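Local coordinates for dITP/XTP pyrophosphatase (Mycobacteroides abscessus, PDB 6WWD), which probably hydrolyses the non-canonical purine nucleotides XTP, dITP and ITP to their monophosphates and diphosphate, clearing them from the nucleotide pool with the help of magnesium, at residues L4-N9 against L66-D71; S48-A53 against V122-L127. All blocks are in the same frame, centred on the assembly; numbering follows the deposited sequence.

How the interactions relate
Both contacts involve the same mixed sheet, their centres about 12 Å apart. Interaction 1 pairs the end of strand 2-5 with the start of strand 67-77; interaction 2 lays the first turn of helix 49-64 over strand 118-128, the antiparallel neighbour of strand 67-77. Along the chain the segments alternate, 4-9, 48-53, 66-71 and 122-127, and helix 49-64 leads directly into strand 67-77. The two contacts touch each other: A70 O probably accepts a hydrogen bond from A126 N, and A70 CB packs against A53 O. Segment 66-71 runs straight into D72, the predicted proton acceptor and magnesium ligand, which F49, N52 and A53 touch, while segment 4-9 holds part of the predicted substrate site.

Interaction 1 (L4-N9 against L66-D71); sequences LVASRN and LACVAD
Parallel pairing of strands 2-5 and 67-77 joins L4 and V5 to C68 and V69 in the central sheet of this Ham1-family enzyme. Three backbone hydrogen bonds hold the strands: L4 N gives to A67 O (2.8 Å), L4 O accepts from V69 N (2.9 Å), and A6 N closes the series on V69 O with an almost straight N-H...O angle of 172°. C68 CA adds a short C-H...O contact to L4 O. On the sheet face bearing L4 and C68, the two side chains meet under helix 49-64. C68 SG is anti to the backbone N (chi1 176°), a torsion that lets it reach both L4 CD2 at 4.0 Å and A6 CB at 3.9 Å. The other face carries V5 and V69; V5 packs on helix 10-22, whereas V69 meets L188 of the second subunit. Beyond V5 the chain makes an inverse gamma turn centred on A6, whose CB still rests on A70 CB, and it then enters the loop predicted to bind substrate. Where the strands part, a water accepts from D71 N (2.7 Å) and links it to A6 O; its bond to D71 OD1 is weak. In that loop S7 OG accepts from N9 N in an ST turn, and N9 OD1 caps the following helix through K11 N.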
ATOM      1  N   LEU D   4      23.866  19.227   8.854  1.00 16.70           N
ATOM      2  CA  LEU D   4      24.163  18.756   7.508  1.00 14.85           C
ATOM      3  C   LEU D   4      22.889  18.762   6.655  1.00 15.58           C
ATOM      4  O   LEU D   4      21.869  18.165   7.030  1.00 14.46           O
ATOM      5  CB  LEU D   4      24.779  17.355   7.560  1.00 14.12           C
ATOM      6  CG  LEU D   4      24.997  16.650   6.218  1.00 14.09           C
ATOM      7  CD1 LEU D   4      26.067  17.356   5.352  1.00 14.89           C
ATOM      8  CD2 LEU D   4      25.372  15.195   6.448  1.00 15.07           C
ATOM      9  N   VAL D   5      22.933  19.445   5.514  1.00 13.26           N
ATOM     10  CA  VAL D   5      21.904  19.281   4.491  1.00 15.25           C
ATOM     11  C   VAL D   5      22.430  18.303   3.440  1.00 12.29           C
ATOM     12  O   VAL D   5      23.466  18.555   2.812  1.00 16.08           O
ATOM     13  CB  VAL D   5      21.487  20.623   3.873  1.00 17.31           C
ATOM     14  CG1 VAL D   5      20.426  20.384   2.810  1.00 17.64           C
ATOM     15  CG2 VAL D   5      20.960  21.556   4.965  1.00 19.49           C
ATOM     16  N   ALA D   6      21.745  17.168   3.279  1.00 12.94           N
ATOM     17  CA  ALA D   6      22.188  16.101   2.376  1.00 17.88           C
ATOM     18  C   ALA D   6      21.907  16.490   0.922  1.00 17.53           C
ATOM     19  O   ALA D   6      21.122  15.875   0.204  1.00 18.74           O
ATOM     20  CB  ALA D   6      21.524  14.777   2.726  1.00 14.97           C
ATOM     21  N   SER D   7      22.592  17.537   0.493  1.00 16.97           N
ATOM     22  CA  SER D   7      22.413  18.074  -0.844  1.00 19.29           C
ATOM     23  C   SER D   7      23.736  18.646  -1.324  1.00 18.99           C
ATOM     24  O   SER D   7      24.570  19.065  -0.517  1.00 15.61           O
ATOM     25  CB  SER D   7      21.341  19.169  -0.853  1.00 21.40           C
ATOM     26  OG  SER D   7      21.169  19.725  -2.142  1.00 19.68           O
ATOM     27  N   ARG D   8      23.929  18.638  -2.645  1.00 18.04           N
ATOM     28  CA  ARG D   8      25.028  19.364  -3.272  1.00 16.39           C
ATOM     29  C   ARG D   8      24.572  20.674  -3.899  1.00 21.48           C
ATOM     30  O   ARG D   8      25.362  21.332  -4.582  1.00 22.17           O
ATOM     31  CB  ARG D   8      25.692  18.498  -4.337  1.00 20.86           C
ATOM     32  CG  ARG D   8      26.275  17.195  -3.818  1.00 19.08           C
ATOM     33  CD  ARG D   8      26.839  16.368  -4.956  1.00 24.55           C
ATOM     34  NE  ARG D   8      27.697  15.321  -4.431  1.00 25.30           N
ATOM     35  CZ  ARG D   8      27.249  14.181  -3.903  1.00 30.17           C
ATOM     36  NH1 ARG D   8      25.944  13.924  -3.851  1.00 22.62           N
ATOM     37  NH2 ARG D   8      28.113  13.287  -3.437  1.00 31.80           N
ATOM     38  N   ASN D   9      23.300  21.039  -3.728  1.00 23.38           N
ATOM     39  CA  ASN D   9      22.747  22.256  -4.310  1.00 16.41           C
ATOM     40  C   ASN D   9      22.814  23.405  -3.312  1.00 24.05           C
ATOM     41  O   ASN D   9      22.044  23.406  -2.333  1.00 17.95           O
ATOM     42  CB  ASN D   9      21.310  22.015  -4.741  1.00 23.49           C
ATOM     43  CG  ASN D   9      20.684  23.219  -5.413  1.00 20.64           C
ATOM     44  OD1 ASN D   9      21.246  24.320  -5.414  1.00 19.20           O
ATOM     45  ND2 ASN D   9      19.499  23.013  -5.988  1.00 22.70           N
ATOM     46  N   LEU D  66      26.385  14.956  12.781  1.00 14.38           N
ATOM     47  CA  LEU D  66      25.540  16.133  12.757  1.00 14.77           C
ATOM     48  C   LEU D  66      24.093  15.744  12.500  1.00 15.70           C
ATOM     49  O   LEU D  66      23.804  14.746  11.837  1.00 12.26           O
ATOM     50  CB  LEU D  66      26.001  17.101  11.663  1.00 20.16           C
ATOM     51  CG  LEU D  66      27.478  17.527  11.744  1.00 21.27           C
ATOM     52  CD1 LEU D  66      27.888  18.344  10.520  1.00 21.74           C
ATOM     53  CD2 LEU D  66      27.710  18.294  13.028  1.00 19.36           C
ATOM     54  N   ALA D  67      23.179  16.542  13.040  1.00 18.02           N
ATOM     55  CA  ALA D  67      21.804  16.480  12.593  1.00 15.04           C
ATOM     56  C   ALA D  67      21.771  16.660  11.079  1.00 16.43           C
ATOM     57  O   ALA D  67      22.550  17.433  10.507  1.00 14.66           O
ATOM     58  CB  ALA D  67      20.980  17.556  13.302  1.00 14.49           C
ATOM     59  N   CYS D  68      20.905  15.908  10.414  1.00 11.92           N
ATOM     60  CA  CYS D  68      20.920  15.891   8.963  1.00 15.34           C
ATOM     61  C   CYS D  68      19.504  16.051   8.449  1.00 12.61           C
ATOM     62  O   CYS D  68      18.602  15.339   8.883  1.00 13.67           O
ATOM     63  CB  CYS D  68      21.540  14.602   8.400  1.00 13.33           C
ATOM     64  SG  CYS D  68      21.417  14.591   6.595  1.00 13.62           S
ATOM     65  N   VAL D  69      19.315  16.999   7.546  1.00 14.43           N
ATOM     66  CA  VAL D  69      18.068  17.189   6.817  1.00 14.44           C
ATOM     67  C   VAL D  69      18.285  16.697   5.392  1.00 13.06           C
ATOM     68  O   VAL D  69      19.275  17.071   4.746  1.00 15.18           O
ATOM     69  CB  VAL D  69      17.628  18.665   6.819  1.00 13.76           C
ATOM     70  CG1 VAL D  69      16.455  18.857   5.880  1.00 14.43           C
ATOM     71  CG2 VAL D  69      17.276  19.110   8.208  1.00 13.79           C
ATOM     72  N   ALA D  70      17.364  15.876   4.898  1.00 13.09           N
ATOM     73  CA  ALA D  70      17.425  15.368   3.534  1.00 12.26           C
ATOM     74  C   ALA D  70      16.065  15.549   2.888  1.00 17.57           C
ATOM     75  O   ALA D  70      15.041  15.574   3.574  1.00 18.70           O
ATOM     76  CB  ALA D  70      17.815  13.891   3.492  1.00 13.74           C
ATOM     77  N   ASP D  71      16.042  15.665   1.565  1.00 17.50           N
ATOM     78  CA  ASP D  71      14.770  15.818   0.879  1.00 15.87           C
ATOM     79  C   ASP D  71      14.641  14.792  -0.238  1.00 15.12           C
ATOM     80  O   ASP D  71      15.597  14.094  -0.600  1.00 11.62           O
ATOM     81  CB  ASP D  71      14.578  17.258   0.390  1.00 23.71           C
ATOM     82  CG  ASP D  71      15.768  17.779  -0.338  1.00 34.76           C
ATOM     83  OD1 ASP D  71      16.287  17.058  -1.223  1.00 38.90           O
ATOM     84  OD2 ASP D  71      16.219  18.892   0.017  1.00 33.54           O
TER
HETATM   85  O   HOH W   1      18.363  15.964   0.198  1.00 22.82           O

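Interaction 2 (S48-A53 against V122-L127); sequences SFEDNA and VSACAL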
ATOM      1  N   SER D  48       8.039   5.489  -1.910  1.00 12.09           N
ATOM      2  CA  SER D  48       7.967   6.262  -0.667  1.00 16.74           C
ATOM      3  C   SER D  48       9.029   7.355  -0.645  1.00 11.91           C
ATOM      4  O   SER D  48      10.193   7.097  -0.342  1.00 11.37           O
ATOM      5  CB  SER D  48       8.112   5.371   0.557  1.00 12.54           C
ATOM      6  OG  SER D  48       8.104   6.201   1.719  1.00 13.39           O
ATOM      7  N   PHE D  49       8.614   8.587  -0.920  1.00 12.26           N
ATOM      8  CA  PHE D  49       9.502   9.733  -0.730  1.00 14.12           C
ATOM      9  C   PHE D  49       9.893   9.894   0.733  1.00 12.78           C
ATOM     10  O   PHE D  49      11.031  10.276   1.045  1.00 12.83           O
ATOM     11  CB  PHE D  49       8.833  11.008  -1.246  1.00 10.41           C
ATOM     12  CG  PHE D  49       8.420  10.908  -2.670  1.00 16.52           C
ATOM     13  CD1 PHE D  49       9.353  11.102  -3.691  1.00 11.66           C
ATOM     14  CD2 PHE D  49       7.111  10.582  -3.004  1.00 12.45           C
ATOM     15  CE1 PHE D  49       8.972  10.973  -5.026  1.00 11.79           C
ATOM     16  CE2 PHE D  49       6.728  10.470  -4.329  1.00 14.43           C
ATOM     17  CZ  PHE D  49       7.663  10.680  -5.345  1.00 10.46           C
ATOM     18  N   GLU D  50       8.960   9.610   1.641  1.00 13.30           N
ATOM     19  CA  GLU D  50       9.254   9.710   3.067  1.00 13.58           C
ATOM     20  C   GLU D  50      10.341   8.732   3.486  1.00 12.89           C
ATOM     21  O   GLU D  50      11.323   9.131   4.119  1.00 11.33           O
ATOM     22  CB  GLU D  50       7.981   9.472   3.879  1.00 13.66           C
ATOM     23  CG  GLU D  50       6.966  10.567   3.745  1.00 14.20           C
ATOM     24  CD  GLU D  50       5.786  10.380   4.681  1.00 18.04           C
ATOM     25  OE1 GLU D  50       5.766   9.396   5.428  1.00 17.06           O
ATOM     26  OE2 GLU D  50       4.867  11.223   4.655  1.00 18.94           O
ATOM     27  N   ASP D  51      10.181   7.441   3.158  1.00 12.13           N
ATOM     28  CA  ASP D  51      11.186   6.455   3.565  1.00 15.09           C
ATOM     29  C   ASP D  51      12.543   6.822   2.997  1.00 15.20           C
ATOM     30  O   ASP D  51      13.569   6.682   3.670  1.00 18.53           O
ATOM     31  CB  ASP D  51      10.823   5.039   3.088  1.00 14.83           C
ATOM     32  CG  ASP D  51       9.635   4.452   3.806  1.00 22.64           C
ATOM     33  OD1 ASP D  51       9.225   4.963   4.885  1.00 24.50           O
ATOM     34  OD2 ASP D  51       9.097   3.465   3.261  1.00 25.22           O
ATOM     35  N   ASN D  52      12.568   7.278   1.745  1.00 14.51           N
ATOM     36  CA  ASN D  52      13.841   7.552   1.108  1.00 14.13           C
ATOM     37  C   ASN D  52      14.481   8.815   1.656  1.00 11.64           C
ATOM     38  O   ASN D  52      15.704   8.870   1.779  1.00 14.87           O
ATOM     39  CB  ASN D  52      13.660   7.612  -0.405  1.00 15.46           C
ATOM     40  CG  ASN D  52      13.736   6.231  -1.040  1.00 17.08           C
ATOM     41  OD1 ASN D  52      14.823   5.716  -1.269  1.00 20.14           O
ATOM     42  ND2 ASN D  52      12.575   5.607  -1.291  1.00 15.10           N
ATOM     43  N   ALA D  53      13.688   9.819   2.028  1.00  9.92           N
ATOM     44  CA  ALA D  53      14.284  10.975   2.685  1.00 11.19           C
ATOM     45  C   ALA D  53      14.908  10.561   4.009  1.00 12.94           C
ATOM     46  O   ALA D  53      16.017  10.986   4.334  1.00 11.07           O
ATOM     47  CB  ALA D  53      13.249  12.084   2.894  1.00 12.93           C
ATOM     48  N   VAL D 122       4.877  15.349  -5.079  1.00 15.71           N
ATOM     49  CA  VAL D 122       5.147  15.051  -3.677  1.00 11.82           C
ATOM     50  C   VAL D 122       6.531  15.561  -3.340  1.00 14.83           C
ATOM     51  O   VAL D 122       7.474  15.392  -4.118  1.00 12.58           O
ATOM     52  CB  VAL D 122       5.069  13.542  -3.366  1.00 14.04           C
ATOM     53  CG1 VAL D 122       5.300  13.301  -1.882  1.00 13.11           C
ATOM     54  CG2 VAL D 122       3.748  12.964  -3.802  1.00 11.85           C
ATOM     55  N   SER D 123       6.666  16.143  -2.157  1.00 13.77           N
ATOM     56  CA  SER D 123       7.955  16.607  -1.680  1.00 14.94           C
ATOM     57  C   SER D 123       8.075  16.207  -0.214  1.00 21.70           C
ATOM     58  O   SER D 123       7.196  16.533   0.593  1.00 16.71           O
ATOM     59  CB  SER D 123       8.076  18.112  -1.874  1.00 19.96           C
ATOM     60  OG  SER D 123       9.305  18.580  -1.412  1.00 33.68           O
ATOM     61  N   ALA D 124       9.099  15.421   0.109  1.00 12.07           N
ATOM     62  CA  ALA D 124       9.330  14.951   1.469  1.00 14.11           C
ATOM     63  C   ALA D 124      10.651  15.481   2.010  1.00 17.23           C
ATOM     64  O   ALA D 124      11.634  15.613   1.271  1.00 12.68           O
ATOM     65  CB  ALA D 124       9.316  13.420   1.543  1.00 12.58           C
ATOM     66  N   CYS D 125      10.663  15.760   3.311  1.00 13.48           N
ATOM     67  CA  CYS D 125      11.813  16.276   4.047  1.00 13.72           C
ATOM     68  C   CYS D 125      11.954  15.472   5.323  1.00 18.58           C
ATOM     69  O   CYS D 125      10.974  15.316   6.064  1.00 15.21           O
ATOM     70  CB  CYS D 125      11.643  17.754   4.407  1.00 19.23           C
ATOM     71  SG  CYS D 125      12.057  18.910   3.097  1.00 30.89           S
ATOM     72  N   ALA D 126      13.163  14.982   5.599  1.00 15.09           N
ATOM     73  CA  ALA D 126      13.405  14.233   6.823  1.00 14.12           C
ATOM     74  C   ALA D 126      14.492  14.893   7.658  1.00 15.29           C
ATOM     75  O   ALA D 126      15.424  15.520   7.133  1.00 12.07           O
ATOM     76  CB  ALA D 126      13.796  12.789   6.529  1.00 12.12           C
ATOM     77  N   LEU D 127      14.341  14.771   8.976  1.00 13.95           N
ATOM     78  CA  LEU D 127      15.360  15.187   9.926  1.00 12.63           C
ATOM     79  C   LEU D 127      15.689  14.004  10.815  1.00 14.77           C
ATOM     80  O   LEU D 127      14.784  13.373  11.368  1.00 12.29           O
ATOM     81  CB  LEU D 127      14.903  16.366  10.784  1.00 14.06           C
ATOM     82  CG  LEU D 127      15.788  16.648  12.022  1.00 18.53           C
ATOM     83  CD1 LEU D 127      17.130  17.244  11.644  1.00 14.20           C
ATOM     84  CD2 LEU D 127      15.065  17.529  13.046  1.00 25.08           C
TER
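V122 approaches the F49 ring obliquely at CD2 and CE2. V122 CG1 comes to 3.5 Å from F49 CD2, while V122 CB lies equally near CD2 and CE2, and CG2 is nearer CE2. With CG anti to its own carbonyl carbon (chi1 -56°), the F49 ring extends toward V122. F49 CB packs on A124 CB at 3.7 Å. D72, the predicted magnesium ligand, and V86 also touch the F49 side chain. The other flat group, the N52 amide, is turned from the strand: its ND2 donates to S48 O nearly in the amide plane, at 3.0 Å, and also to T45 O. S48 O receives N52 N from the opposite face of its carbonyl plane. Here the N-terminal turn of helix 49-64 packs on strand 118-128 of the sheet; the axes of residues 49-53 and 122-127 come within 7.2 Å, with N-to-C directions 33° apart. S48 is the N-cap, its OG accepting from D51 N at 2.8 Å. Small side chains permit the close approach: A124 CB sits under F49 O, and A126 CB lies 3.5 Å from A53 C and 3.7 Å from A53 CB. Across the strand, S123 and C125 point away from the helix and pack against P193 and L192 of the second subunit.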